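Local atomic coordinates of chemotactic transducer PctC (Pseudomonas aeruginosa, PDB entry 5LTV), a protein that senses amino acids and gamma-aminobutyrate through its extracytoplasmic Cache-type ligand-binding domain and probably relays binding to the chemotaxis machinery. Residues 89-94 with 167-172; 133-138 with 147-152; 97-102 with 159-164; 77-82 with 103-108; 188-193 with 252-257. One frame throughout, in Å; residues are numbered along the deposited sequence. Where two conformers were deposited one is given.

Four of the five contacts reach one five-stranded antiparallel sheet, the ligand-binding half of this double-Cache domain; contact 5 belongs to the second sheet, its centre about 37 Å from that of contact 3. Contacts 1 and 3 pair the same two strands, 93-98 and 160-170, at different points: contact 1 is buried and holds the amino end of gamma-aminobutyrate, whereas contact 3 is a partly buried sheet end with a bulge and a bridging water. Contact 2 zips the edge hairpin that flanks contact 1 deep in the chain. Contact 4 lays a helix on the opposite edge strand through apolar and aliphatic touches, unlike the regular backbone pairing and aromatic CH-pi packing of contact 5.

Contact 1: residues 89-94 with 167-172; sequences RNFASV and GDMKLE. With ABU (gamma-amino-butanoic acid), chain H.
Residues 93-94 run antiparallel to 167-168, with Ser93 and Asp168 as a hydrogen-bonded pair and Val94 and Gly167 as a non-hydrogen-bonded one. Asp168 N donates to Ser93 O at 2.9 Å. Just ahead of the strand the pairing persists in Ala92 N to Asp168 O, 2.9 Å.

Asp168 carries most of the polar contact. With CG held between its own backbone N and carbonyl carbon (chi1 55°), the carboxylate swings back over residues 92-93. Its OD1 takes the Ser93 hydroxyl, OG to OD1 3.1 Å, on the syn side and 28° out of the carboxylate plane, plus a weak bond from Ser93 N. That leaves OD2 for the ligand: the amino N of gamma-aminobutyrate donates to it at 2.8 Å, and Tyr95 OH bonds to the same oxygen. The carboxylate beside it would probably favour the protonated form of the amino group. Behind the strand, Phe91 brings Asp168 O to its ring edge, and its CE1 lies 4.1 Å from Met169 CE, the two side chains running alongside each other.

Phe91 and Met169 face helix 34-68, meeting Leu59 and Trp52 respectively, while strand 147-157 flanks 160-170 on its other side and strand 104-107 pairs with Val94.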
# COMPACT_ATOMS: atom_id res chain seq x y z
N ARG A 89 -0.42 -3.49 -15.94
CA ARG A 89 -0.31 -4.89 -15.55
C ARG A 89 -0.08 -5.05 -14.04
O ARG A 89 -0.43 -6.08 -13.47
CB ARG A 89 0.83 -5.57 -16.33
CG ARG A 89 0.45 -5.86 -17.80
CD ARG A 89 1.42 -6.89 -18.42
NE ARG A 89 2.80 -6.42 -18.34
CZ ARG A 89 3.45 -5.89 -19.37
NH1 ARG A 89 2.85 -5.80 -20.52
NH2 ARG A 89 4.71 -5.50 -19.25
N ASN A 90 0.54 -4.07 -13.38
CA ASN A 90 0.96 -4.34 -12.02
C ASN A 90 0.32 -3.44 -10.99
O ASN A 90 0.51 -3.68 -9.80
CB ASN A 90 2.49 -4.26 -11.90
CG ASN A 90 3.19 -5.36 -12.68
OD1 ASN A 90 3.06 -6.55 -12.35
ND2 ASN A 90 3.91 -4.98 -13.75
N PHE A 91 -0.42 -2.42 -11.41
CA PHE A 91 -1.17 -1.56 -10.50
C PHE A 91 -2.63 -1.54 -10.93
O PHE A 91 -2.95 -1.88 -12.08
CB PHE A 91 -0.60 -0.13 -10.45
CG PHE A 91 0.81 -0.06 -9.87
CD1 PHE A 91 1.02 0.05 -8.50
CD2 PHE A 91 1.92 -0.14 -10.70
CE1 PHE A 91 2.33 0.05 -7.96
CE2 PHE A 91 3.22 -0.13 -10.17
CZ PHE A 91 3.42 -0.04 -8.80
N ALA A 92 -3.50 -1.20 -9.98
CA ALA A 92 -4.84 -0.78 -10.37
C ALA A 92 -4.75 0.49 -11.20
O ALA A 92 -5.41 0.63 -12.23
CB ALA A 92 -5.70 -0.58 -9.13
N SER A 93 -3.92 1.43 -10.78
CA SER A 93 -3.64 2.60 -11.59
C SER A 93 -2.39 3.27 -11.05
O SER A 93 -2.00 3.07 -9.88
CB SER A 93 -4.81 3.58 -11.61
OG SER A 93 -5.10 3.98 -10.28
N VAL A 94 -1.78 4.07 -11.93
CA VAL A 94 -0.66 4.94 -11.61
C VAL A 94 -1.08 6.35 -12.00
O VAL A 94 -1.97 6.54 -12.85
CB VAL A 94 0.65 4.53 -12.33
CG1 VAL A 94 1.11 3.19 -11.85
CG2 VAL A 94 0.45 4.50 -13.87
N GLY A 167 1.30 4.81 -7.36
CA GLY A 167 0.46 3.72 -7.84
C GLY A 167 -0.35 3.12 -6.72
O GLY A 167 0.10 3.05 -5.58
N ASP A 168 -1.57 2.70 -7.03
CA ASP A 168 -2.34 2.05 -5.99
C ASP A 168 -2.71 0.62 -6.41
O ASP A 168 -2.64 0.24 -7.58
CB ASP A 168 -3.58 2.86 -5.62
CG ASP A 168 -4.47 3.18 -6.82
OD1 ASP A 168 -4.61 2.32 -7.72
OD2 ASP A 168 -5.02 4.30 -6.86
N MET A 169 -3.11 -0.17 -5.41
CA MET A 169 -3.50 -1.55 -5.60
C MET A 169 -4.68 -1.91 -4.71
O MET A 169 -4.79 -1.43 -3.58
CB MET A 169 -2.30 -2.47 -5.34
CG MET A 169 -1.59 -2.18 -4.10
SD MET A 169 0.19 -2.17 -4.38
CE MET A 169 0.55 -0.41 -4.28
N LYS A 170 -5.58 -2.74 -5.24
CA LYS A 170 -6.73 -3.22 -4.49
C LYS A 170 -6.31 -4.07 -3.30
O LYS A 170 -5.37 -4.88 -3.39
CB LYS A 170 -7.66 -4.02 -5.39
CG LYS A 170 -8.36 -3.18 -6.45
CD LYS A 170 -8.95 -4.03 -7.56
CE LYS A 170 -9.73 -5.19 -7.00
NZ LYS A 170 -10.08 -6.18 -8.07
N LEU A 171 -7.01 -3.89 -2.18
CA LEU A 171 -6.73 -4.69 -0.99
C LEU A 171 -6.96 -6.18 -1.23
O LEU A 171 -6.25 -7.00 -0.65
CB LEU A 171 -7.60 -4.22 0.18
CG LEU A 171 -7.41 -2.84 0.78
CD1 LEU A 171 -8.01 -2.91 2.20
CD2 LEU A 171 -5.94 -2.38 0.80
N GLU A 172 -7.95 -6.55 -2.06
CA GLU A 172 -8.19 -7.98 -2.28
C GLU A 172 -7.01 -8.63 -3.00
O GLU A 172 -6.70 -9.80 -2.73
CB GLU A 172 -9.51 -8.23 -3.03
CG GLU A 172 -9.55 -7.89 -4.52
CD GLU A 172 -10.89 -8.30 -5.21
OE1 GLU A 172 -11.40 -9.41 -4.95
OE2 GLU A 172 -11.42 -7.50 -6.02
N ABU H . -6.77 5.83 -8.44
CD ABU H . -7.39 6.43 -7.22
CB ABU H . -7.29 7.93 -7.20
CG ABU H . -6.70 8.48 -5.91
C ABU H . -7.59 9.05 -4.83
O ABU H . -8.41 8.29 -4.25
OXT ABU H . -7.41 10.26 -4.50

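Contact 2: residues 133-138 with 147-152; sequences LIVTEP and QILAMS
Residues 133-138 and 147-152 run antiparallel, their end-to-end directions 165° apart, with Val135-Met151 as a non-hydrogen-bonded pair and Ile134-Ser152 as a hydrogen-bonded pair that exchanges two backbone bonds, Ile134 N to Ser152 O at 2.9 Å and Ser152 N to Ile134 O at 3.1 Å.

Farther along, Thr136 N reaches Ala150 O at 3.0 Å, but the return bond of that pair is made by a side chain. Thr136 OG1, set between the residue's own N and carbonyl carbon (chi1 78°), accepts from Ala150 N at 3.1 Å with 175° at the hydrogen. The same hydroxyl donates to Glu137 O at 2.9 Å, reaching that oxygen from above the carbonyl plane. One oxygen thus links both chains where the backbone of 136-138 drifts off regular pairing, and its two bonds fix the rotation of the hydroxyl. On the side of Val135 and Met151 the contact is apolar: Val135 CG2 lies 4.0 Å from Leu149 CD1, the two side chains slanting across one another, and also touches Met151 CG. On the other side the Ile134 CG1-CD1 arm lies alongside Ser152 OG, whose hydrogen bond goes to Trp123 O. Pro138 brings its CA to Ile148 O, 3.1 Å away, as a CA-H...O contact.

This is a beta hairpin, strands 134-140 and 147-157, at one edge of the ligand-binding Cache sheet; Met151 backs onto helix 34-68, and Ile148 extends toward gamma-aminobutyrate.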
# COMPACT_ATOMS: atom_id res chain seq x y z
N LEU A 133 9.29 8.12 -0.61
CA LEU A 133 8.27 7.10 -0.82
C LEU A 133 7.59 6.77 0.51
O LEU A 133 8.26 6.53 1.52
CB LEU A 133 8.89 5.85 -1.44
CG LEU A 133 7.85 4.77 -1.81
CD1 LEU A 133 7.19 5.13 -3.10
CD2 LEU A 133 8.45 3.36 -1.90
N ILE A 134 6.27 6.78 0.52
CA ILE A 134 5.50 6.25 1.63
C ILE A 134 4.62 5.13 1.09
O ILE A 134 4.35 5.05 -0.11
CB ILE A 134 4.62 7.29 2.31
CG1 ILE A 134 3.53 7.72 1.32
CG2 ILE A 134 5.46 8.43 2.88
CD1 ILE A 134 2.30 8.38 1.94
N VAL A 135 4.16 4.28 2.00
CA VAL A 135 3.10 3.34 1.73
C VAL A 135 1.98 3.69 2.70
O VAL A 135 2.23 3.88 3.89
CB VAL A 135 3.55 1.87 1.85
CG1 VAL A 135 4.03 1.55 3.23
CG2 VAL A 135 2.43 0.93 1.45
N THR A 136 0.80 3.91 2.17
CA THR A 136 -0.33 4.37 2.94
C THR A 136 -1.06 3.19 3.57
O THR A 136 -0.96 2.04 3.13
CB THR A 136 -1.31 5.15 2.05
OG1 THR A 136 -2.07 4.19 1.31
CG2 THR A 136 -0.58 6.09 1.07
N GLU A 137 -1.83 3.50 4.61
CA GLU A 137 -2.83 2.56 5.08
C GLU A 137 -4.00 2.54 4.09
O GLU A 137 -4.11 3.41 3.21
CB GLU A 137 -3.28 2.93 6.50
CG GLU A 137 -2.17 2.70 7.56
CD GLU A 137 -2.58 3.06 9.01
OE1 GLU A 137 -3.59 3.77 9.21
OE2 GLU A 137 -1.87 2.64 9.96
N PRO A 138 -4.87 1.53 4.17
CA PRO A 138 -6.01 1.49 3.23
C PRO A 138 -6.85 2.76 3.29
O PRO A 138 -7.00 3.40 4.34
CB PRO A 138 -6.81 0.26 3.68
CG PRO A 138 -5.72 -0.67 4.29
CD PRO A 138 -4.79 0.32 5.00
N GLN A 147 -11.67 -0.27 -1.90
CA GLN A 147 -10.63 -0.15 -0.88
C GLN A 147 -9.27 -0.41 -1.48
O GLN A 147 -9.02 -1.53 -1.98
CB GLN A 147 -10.87 -1.14 0.26
CG GLN A 147 -12.04 -0.78 1.15
CD GLN A 147 -12.21 -1.76 2.31
OE1 GLN A 147 -11.84 -2.93 2.22
NE2 GLN A 147 -12.75 -1.27 3.40
N ILE A 148 -8.36 0.57 -1.37
CA ILE A 148 -7.02 0.49 -1.95
C ILE A 148 -5.96 0.97 -0.97
O ILE A 148 -6.24 1.52 0.11
CB ILE A 148 -6.92 1.31 -3.25
CG1 ILE A 148 -7.18 2.80 -2.95
CG2 ILE A 148 -7.91 0.76 -4.31
CD1 ILE A 148 -6.85 3.76 -4.11
N LEU A 149 -4.71 0.75 -1.34
CA LEU A 149 -3.61 1.45 -0.71
C LEU A 149 -2.69 1.93 -1.82
O LEU A 149 -2.69 1.39 -2.94
CB LEU A 149 -2.89 0.57 0.36
CG LEU A 149 -2.07 -0.68 0.07
CD1 LEU A 149 -0.79 -0.25 -0.52
CD2 LEU A 149 -1.79 -1.52 1.31
N ALA A 150 -1.92 2.97 -1.52
CA ALA A 150 -1.07 3.58 -2.53
C ALA A 150 0.37 3.63 -2.05
O ALA A 150 0.65 3.63 -0.85
CB ALA A 150 -1.56 4.99 -2.88
N MET A 151 1.28 3.68 -3.01
CA MET A 151 2.66 4.03 -2.78
C MET A 151 2.93 5.31 -3.53
O MET A 151 2.63 5.39 -4.73
CB MET A 151 3.55 2.92 -3.28
CG MET A 151 3.53 1.72 -2.41
SD MET A 151 4.07 0.26 -3.34
CE MET A 151 3.93 -1.03 -2.06
N SER A 152 3.45 6.33 -2.84
CA SER A 152 3.55 7.67 -3.44
C SER A 152 4.84 8.36 -3.02
O SER A 152 5.42 8.07 -1.96
CB SER A 152 2.33 8.57 -3.07
OG SER A 152 2.22 8.79 -1.64

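Contact 3: residues 97-102 with 159-164; sequences GEAASG and GQLLGV
Gly97 and Val164 form a hydrogen-bonded antiparallel pair next to a classic beta bulge, in which Leu162 and Gly163 both face Val155 of the neighbouring strand 147-157; Glu98 and Gly163 follow as a non-hydrogen-bonded pair. The backbone bonds come first. Gly97 N donates to Val164 O at 2.9 Å, and Val164 N returns to Gly97 O at 2.8 Å. At the bulge, Ala99 N bonds to Leu162 O at 3.0 Å.

CA-H...O contacts fill in between: Gly163 CA sits 3.0 Å from Gly97 O, and Glu98 CA also points its hydrogen at Leu162 O. The chains approach closely here, Gly163 CA to Glu98 CA 4.1 Å, with no side chain on Gly163.

Apolar touches are few. Leu161 carries CG anti to its N (chi1 -170°), which sends CD2 across to Ala99 CB at 3.9 Å. Val164 turns to helix 122-130, where it packs on Trp123, Tyr124 and Ala127, and Ala99 also touches Tyr124. Separately, the side chains of Leu162 and the extended Glu98 make a loose, slanting crossing.

Water closes the open end, where the two chains part. A single molecule accepts from Ala100 N and donates to Leu162 O at 3.1 Å, giving that carbonyl oxygen a second hydrogen bond beside the one from Ala99 N.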
# COMPACT_ATOMS: atom_id res chain seq x y z
N GLY A 97 -0.25 13.68 -9.55
CA GLY A 97 -0.97 14.87 -9.16
C GLY A 97 0.04 15.99 -9.20
O GLY A 97 1.10 15.90 -8.57
N GLU A 98 -0.26 17.02 -10.00
CA GLU A 98 0.66 18.13 -10.24
C GLU A 98 0.45 19.28 -9.26
O GLU A 98 -0.68 19.61 -8.93
CB GLU A 98 0.54 18.63 -11.69
CG GLU A 98 1.13 17.65 -12.70
CD GLU A 98 1.07 18.12 -14.13
OE1 GLU A 98 0.56 17.37 -14.99
OE2 GLU A 98 1.58 19.23 -14.43
N ALA A 99 1.55 19.91 -8.84
CA ALA A 99 1.51 20.94 -7.80
C ALA A 99 0.93 22.26 -8.32
O ALA A 99 0.21 22.94 -7.59
CB ALA A 99 2.92 21.17 -7.26
N ALA A 100 1.22 22.64 -9.57
CA ALA A 100 0.85 23.99 -10.02
C ALA A 100 -0.66 24.24 -9.94
O ALA A 100 -1.10 25.27 -9.44
CB ALA A 100 1.35 24.25 -11.46
N SER A 101 -1.47 23.32 -10.45
CA SER A 101 -2.90 23.60 -10.47
C SER A 101 -3.76 22.35 -10.27
O SER A 101 -4.94 22.36 -10.64
CB SER A 101 -3.30 24.27 -11.81
OG SER A 101 -2.98 23.42 -12.89
N GLY A 102 -3.20 21.26 -9.72
CA GLY A 102 -3.98 20.07 -9.41
C GLY A 102 -4.27 19.15 -10.58
O GLY A 102 -5.04 18.20 -10.40
N GLY A 159 15.03 20.19 -9.70
CA GLY A 159 14.97 20.71 -8.34
C GLY A 159 13.67 21.39 -7.93
O GLY A 159 13.53 21.73 -6.76
N GLN A 160 12.74 21.58 -8.85
CA GLN A 160 11.43 22.19 -8.62
C GLN A 160 10.32 21.12 -8.62
O GLN A 160 10.29 20.23 -9.48
CB GLN A 160 11.15 23.24 -9.70
CG GLN A 160 12.20 24.37 -9.74
CD GLN A 160 12.16 25.18 -8.45
OE1 GLN A 160 13.14 25.24 -7.73
NE2 GLN A 160 11.02 25.78 -8.16
N LEU A 161 9.40 21.23 -7.65
CA LEU A 161 8.34 20.24 -7.49
C LEU A 161 7.44 20.15 -8.72
O LEU A 161 6.87 21.14 -9.18
CB LEU A 161 7.50 20.57 -6.25
CG LEU A 161 6.51 19.48 -5.86
CD1 LEU A 161 7.26 18.23 -5.46
CD2 LEU A 161 5.69 20.03 -4.69
N LEU A 162 7.36 18.94 -9.29
CA LEU A 162 6.38 18.64 -10.32
C LEU A 162 5.05 18.22 -9.68
O LEU A 162 3.98 18.73 -10.04
CB LEU A 162 6.93 17.54 -11.24
CG LEU A 162 5.90 17.05 -12.26
CD1 LEU A 162 5.44 18.19 -13.22
CD2 LEU A 162 6.43 15.84 -13.04
N GLY A 163 5.10 17.31 -8.73
CA GLY A 163 3.91 16.92 -8.00
C GLY A 163 4.21 15.69 -7.19
O GLY A 163 5.34 15.51 -6.72
N VAL A 164 3.20 14.82 -7.08
CA VAL A 164 3.35 13.53 -6.42
C VAL A 164 2.95 12.42 -7.38
O VAL A 164 1.85 12.44 -7.94
CB VAL A 164 2.53 13.47 -5.13
CG1 VAL A 164 2.48 12.05 -4.59
CG2 VAL A 164 3.13 14.44 -4.12
O HOH W 1 3.07 21.32 -11.47

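Contact 4: residues 77-82 with 103-108; sequences NIARQL and TFTMRP
Leu82, Arg107 and Thr105 carry most of this contact, in which helix 77-82 lies at 24° to strand 104-107, their axes 8.4 Å apart at closest. Leu82 CD1 comes over Thr105, 3.4 Å from the backbone O and 3.9 Å from CG2, the two side chains slanting past each other, while Leu82 CB rests 3.8 Å from Arg107 CG.

With OG1 of Thr105 beside the backbone N (chi1 -49°), CG2 falls anti to that N and touches both Leu82 CD1 and Ala79 CB, the latter 4.1 Å away. Arg107 covers the end of the helix with its aliphatic part, CB lying 3.5 Å from Leu82 O. A bend at chi2 (-77°) then folds the chain back along the strand, where NH2 lies 3.7 Å from Ala79 CB. NH1 bonds to Met106 O at 2.9 Å, with that oxygen almost in the guanidinium plane, and NE makes a salt bridge to Glu83; together these fix how the guanidinium is turned.

Thr105 and Arg107 meet the helix, whereas Met106 points away to line the gamma-aminobutyrate pocket. This edge strand of the Cache sheet thus has a helix on one face and ligand on the other.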
# COMPACT_ATOMS: atom_id res chain seq x y z
N ASN A 77 3.66 14.44 -22.68
CA ASN A 77 4.81 13.60 -22.34
C ASN A 77 4.59 12.81 -21.05
O ASN A 77 5.04 11.66 -20.94
CB ASN A 77 6.07 14.45 -22.23
CG ASN A 77 6.52 14.95 -23.56
OD1 ASN A 77 6.12 14.42 -24.59
ND2 ASN A 77 7.39 15.97 -23.56
N ILE A 78 3.95 13.43 -20.05
CA ILE A 78 3.63 12.74 -18.81
C ILE A 78 2.67 11.59 -19.09
O ILE A 78 2.85 10.47 -18.59
CB ILE A 78 3.05 13.73 -17.78
CG1 ILE A 78 4.14 14.57 -17.14
CG2 ILE A 78 2.29 13.01 -16.66
CD1 ILE A 78 3.61 15.90 -16.58
N ALA A 79 1.63 11.85 -19.89
CA ALA A 79 0.64 10.82 -20.17
C ALA A 79 1.27 9.65 -20.91
O ALA A 79 0.99 8.49 -20.61
CB ALA A 79 -0.53 11.40 -20.96
N ARG A 80 2.18 9.96 -21.84
CA ARG A 80 2.87 8.93 -22.62
C ARG A 80 3.67 8.02 -21.70
O ARG A 80 3.57 6.80 -21.79
CB ARG A 80 3.76 9.57 -23.68
CG ARG A 80 4.18 8.66 -24.84
CD ARG A 80 4.89 9.41 -25.98
NE ARG A 80 6.18 9.92 -25.54
CZ ARG A 80 7.35 9.58 -26.08
NH1 ARG A 80 7.39 8.75 -27.12
NH2 ARG A 80 8.48 10.08 -25.59
N GLN A 81 4.45 8.62 -20.79
CA GLN A 81 5.18 7.83 -19.78
C GLN A 81 4.23 6.96 -18.93
O GLN A 81 4.52 5.78 -18.67
CB GLN A 81 6.00 8.79 -18.91
CG GLN A 81 7.43 8.39 -18.66
CD GLN A 81 8.29 8.33 -19.93
OE1 GLN A 81 8.08 9.06 -20.90
NE2 GLN A 81 9.28 7.42 -19.91
N LEU A 82 3.06 7.49 -18.53
CA LEU A 82 2.13 6.73 -17.69
C LEU A 82 1.41 5.63 -18.45
O LEU A 82 0.94 4.67 -17.83
CB LEU A 82 1.10 7.67 -17.03
CG LEU A 82 1.74 8.60 -15.97
CD1 LEU A 82 0.79 9.66 -15.39
CD2 LEU A 82 2.25 7.78 -14.86
N THR A 103 -3.71 19.41 -11.75
CA THR A 103 -3.87 18.53 -12.91
C THR A 103 -3.55 17.10 -12.52
O THR A 103 -2.53 16.83 -11.89
CB THR A 103 -2.93 19.00 -14.02
OG1 THR A 103 -3.22 20.38 -14.37
CG2 THR A 103 -3.02 18.06 -15.25
N PHE A 104 -4.44 16.18 -12.86
CA PHE A 104 -4.37 14.81 -12.39
C PHE A 104 -4.37 13.92 -13.63
O PHE A 104 -5.35 13.89 -14.38
CB PHE A 104 -5.56 14.51 -11.48
CG PHE A 104 -5.57 13.10 -10.92
CD1 PHE A 104 -4.64 12.73 -9.96
CD2 PHE A 104 -6.50 12.17 -11.36
CE1 PHE A 104 -4.64 11.44 -9.44
CE2 PHE A 104 -6.50 10.88 -10.87
CZ PHE A 104 -5.56 10.51 -9.90
N THR A 105 -3.26 13.19 -13.84
CA THR A 105 -3.15 12.26 -14.97
C THR A 105 -3.04 10.85 -14.42
O THR A 105 -2.08 10.53 -13.72
CB THR A 105 -1.94 12.56 -15.84
OG1 THR A 105 -1.94 13.94 -16.15
CG2 THR A 105 -2.01 11.77 -17.14
N MET A 106 -4.01 10.02 -14.74
CA MET A 106 -4.12 8.67 -14.25
C MET A 106 -4.21 7.69 -15.42
O MET A 106 -4.97 7.93 -16.36
CB MET A 106 -5.35 8.52 -13.42
CG MET A 106 -5.63 7.08 -13.04
SD MET A 106 -6.88 6.95 -11.66
CE MET A 106 -8.35 7.01 -12.59
N ARG A 107 -3.46 6.57 -15.33
CA ARG A 107 -3.54 5.50 -16.33
C ARG A 107 -3.57 4.17 -15.60
O ARG A 107 -2.89 4.05 -14.60
CB ARG A 107 -2.40 5.54 -17.41
CG ARG A 107 -2.43 6.86 -18.23
CD ARG A 107 -3.56 6.85 -19.31
NE ARG A 107 -3.57 8.01 -20.21
CZ ARG A 107 -4.05 9.24 -19.89
NH1 ARG A 107 -4.54 9.59 -18.68
NH2 ARG A 107 -4.02 10.15 -20.82
N PRO A 108 -4.45 3.22 -16.03
CA PRO A 108 -5.54 3.45 -16.99
C PRO A 108 -6.50 4.53 -16.49
O PRO A 108 -6.72 4.66 -15.27
CB PRO A 108 -6.25 2.08 -17.06
CG PRO A 108 -5.29 1.10 -16.50
CD PRO A 108 -4.58 1.87 -15.44

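Contact 5: residues 188-193 with 252-257; sequences YAFLVS and YVALVL
Tyr188 and Phe190 both hold their rings between backbone N and carbonyl carbon, at chi1 62° and 66°, and this leans each ring over the antiparallel strand 252-256. Val256 CB sits 3.8 Å from the Tyr188 ring centroid, over its face and near the normal, with CG1 and CG2 beneath the outer part of the ring. Ala254 CB does the same under Phe190, 3.5 Å from that centroid. Val256 CG2 also reaches the Phe190 edge, 3.7 Å from CE1, so one valine serves two rings. On the other side of the sheet, Leu191, with CG anti to its N, lays CD1 4.1 Å from Val253 CG2, and Ala189 CB meets Leu255 CD2 at 3.6 Å. Val253 and Leu255 continue from there onto helix 34-68.

The backbones are joined by six N-H...O bonds, two at each of the pairs Tyr188-Val256, Phe190-Ala254 and Val192-Tyr252; Ala254 N to Phe190 O, for instance, is 2.8 Å.

The chemistry thus divides the work: backbone bonds set the register, while apolar and CH-pi packing fills both faces, and the Tyr188 hydroxyl takes its polar partner outside the two strands, in Tyr215 OH.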
# COMPACT_ATOMS: atom_id res chain seq x y z
N TYR A 188 -6.07 -18.86 9.10
CA TYR A 188 -6.01 -17.78 8.12
C TYR A 188 -4.96 -16.76 8.55
O TYR A 188 -4.36 -16.85 9.62
CB TYR A 188 -7.38 -17.13 7.95
CG TYR A 188 -7.93 -16.48 9.20
CD1 TYR A 188 -8.63 -17.22 10.16
CD2 TYR A 188 -7.77 -15.13 9.42
CE1 TYR A 188 -9.14 -16.62 11.31
CE2 TYR A 188 -8.28 -14.52 10.55
CZ TYR A 188 -8.95 -15.26 11.49
OH TYR A 188 -9.42 -14.60 12.60
N ALA A 189 -4.73 -15.77 7.68
CA ALA A 189 -3.73 -14.74 7.94
C ALA A 189 -4.29 -13.35 7.65
O ALA A 189 -5.00 -13.16 6.66
CB ALA A 189 -2.48 -14.99 7.10
N PHE A 190 -3.98 -12.37 8.50
CA PHE A 190 -4.33 -11.00 8.17
C PHE A 190 -3.13 -10.08 8.43
O PHE A 190 -2.04 -10.53 8.80
CB PHE A 190 -5.62 -10.58 8.89
CG PHE A 190 -5.52 -10.49 10.37
CD1 PHE A 190 -5.69 -11.63 11.17
CD2 PHE A 190 -5.31 -9.25 10.99
CE1 PHE A 190 -5.61 -11.53 12.55
CE2 PHE A 190 -5.22 -9.15 12.37
CZ PHE A 190 -5.38 -10.28 13.16
N LEU A 191 -3.32 -8.80 8.16
CA LEU A 191 -2.26 -7.81 8.30
C LEU A 191 -2.75 -6.69 9.20
O LEU A 191 -3.88 -6.23 9.05
CB LEU A 191 -1.82 -7.27 6.93
CG LEU A 191 -0.47 -6.55 6.94
CD1 LEU A 191 0.74 -7.52 6.79
CD2 LEU A 191 -0.43 -5.51 5.85
N VAL A 192 -1.91 -6.27 10.13
CA VAL A 192 -2.30 -5.35 11.19
C VAL A 192 -1.11 -4.46 11.51
O VAL A 192 0.04 -4.90 11.48
CB VAL A 192 -2.82 -6.11 12.44
CG1 VAL A 192 -1.73 -7.01 13.01
CG2 VAL A 192 -3.29 -5.14 13.51
N SER A 193 -1.38 -3.19 11.80
CA SER A 193 -0.31 -2.26 12.11
C SER A 193 0.09 -2.41 13.57
O SER A 193 -0.61 -3.03 14.38
CB SER A 193 -0.73 -0.82 11.82
OG SER A 193 -1.58 -0.32 12.84
N TYR A 252 2.51 -6.07 10.72
CA TYR A 252 2.72 -7.45 11.10
C TYR A 252 1.80 -8.35 10.30
O TYR A 252 0.65 -7.97 10.00
CB TYR A 252 2.43 -7.68 12.59
CG TYR A 252 3.37 -6.97 13.53
CD1 TYR A 252 3.17 -5.65 13.86
CD2 TYR A 252 4.44 -7.65 14.13
CE1 TYR A 252 4.02 -4.99 14.74
CE2 TYR A 252 5.29 -7.01 15.02
CZ TYR A 252 5.07 -5.66 15.32
OH TYR A 252 5.87 -4.95 16.19
N VAL A 253 2.33 -9.52 9.95
CA VAL A 253 1.53 -10.66 9.54
C VAL A 253 0.99 -11.33 10.78
O VAL A 253 1.75 -11.72 11.68
CB VAL A 253 2.36 -11.64 8.70
CG1 VAL A 253 1.57 -12.93 8.48
CG2 VAL A 253 2.73 -11.02 7.38
N ALA A 254 -0.33 -11.46 10.86
CA ALA A 254 -0.98 -12.20 11.94
C ALA A 254 -1.47 -13.52 11.38
O ALA A 254 -2.17 -13.53 10.36
CB ALA A 254 -2.15 -11.41 12.55
N LEU A 255 -1.09 -14.63 12.03
CA LEU A 255 -1.58 -15.96 11.68
C LEU A 255 -2.51 -16.45 12.77
O LEU A 255 -2.17 -16.39 13.96
CB LEU A 255 -0.44 -16.97 11.54
CG LEU A 255 0.63 -16.74 10.49
CD1 LEU A 255 1.66 -17.85 10.51
CD2 LEU A 255 -0.02 -16.65 9.14
N VAL A 256 -3.67 -16.97 12.37
CA VAL A 256 -4.67 -17.47 13.30
C VAL A 256 -4.84 -18.95 13.02
O VAL A 256 -5.18 -19.33 11.90
CB VAL A 256 -6.00 -16.72 13.16
CG1 VAL A 256 -7.05 -17.16 14.23
CG2 VAL A 256 -5.78 -15.17 13.14
N LEU A 257 -4.60 -19.79 14.03
CA LEU A 257 -4.84 -21.21 13.87
C LEU A 257 -5.73 -21.79 14.98
O LEU A 257 -5.65 -21.35 16.13
CB LEU A 257 -3.50 -21.96 13.83
CG LEU A 257 -3.53 -23.48 13.64
CD1 LEU A 257 -4.27 -23.82 12.36
CD2 LEU A 257 -2.12 -24.06 13.63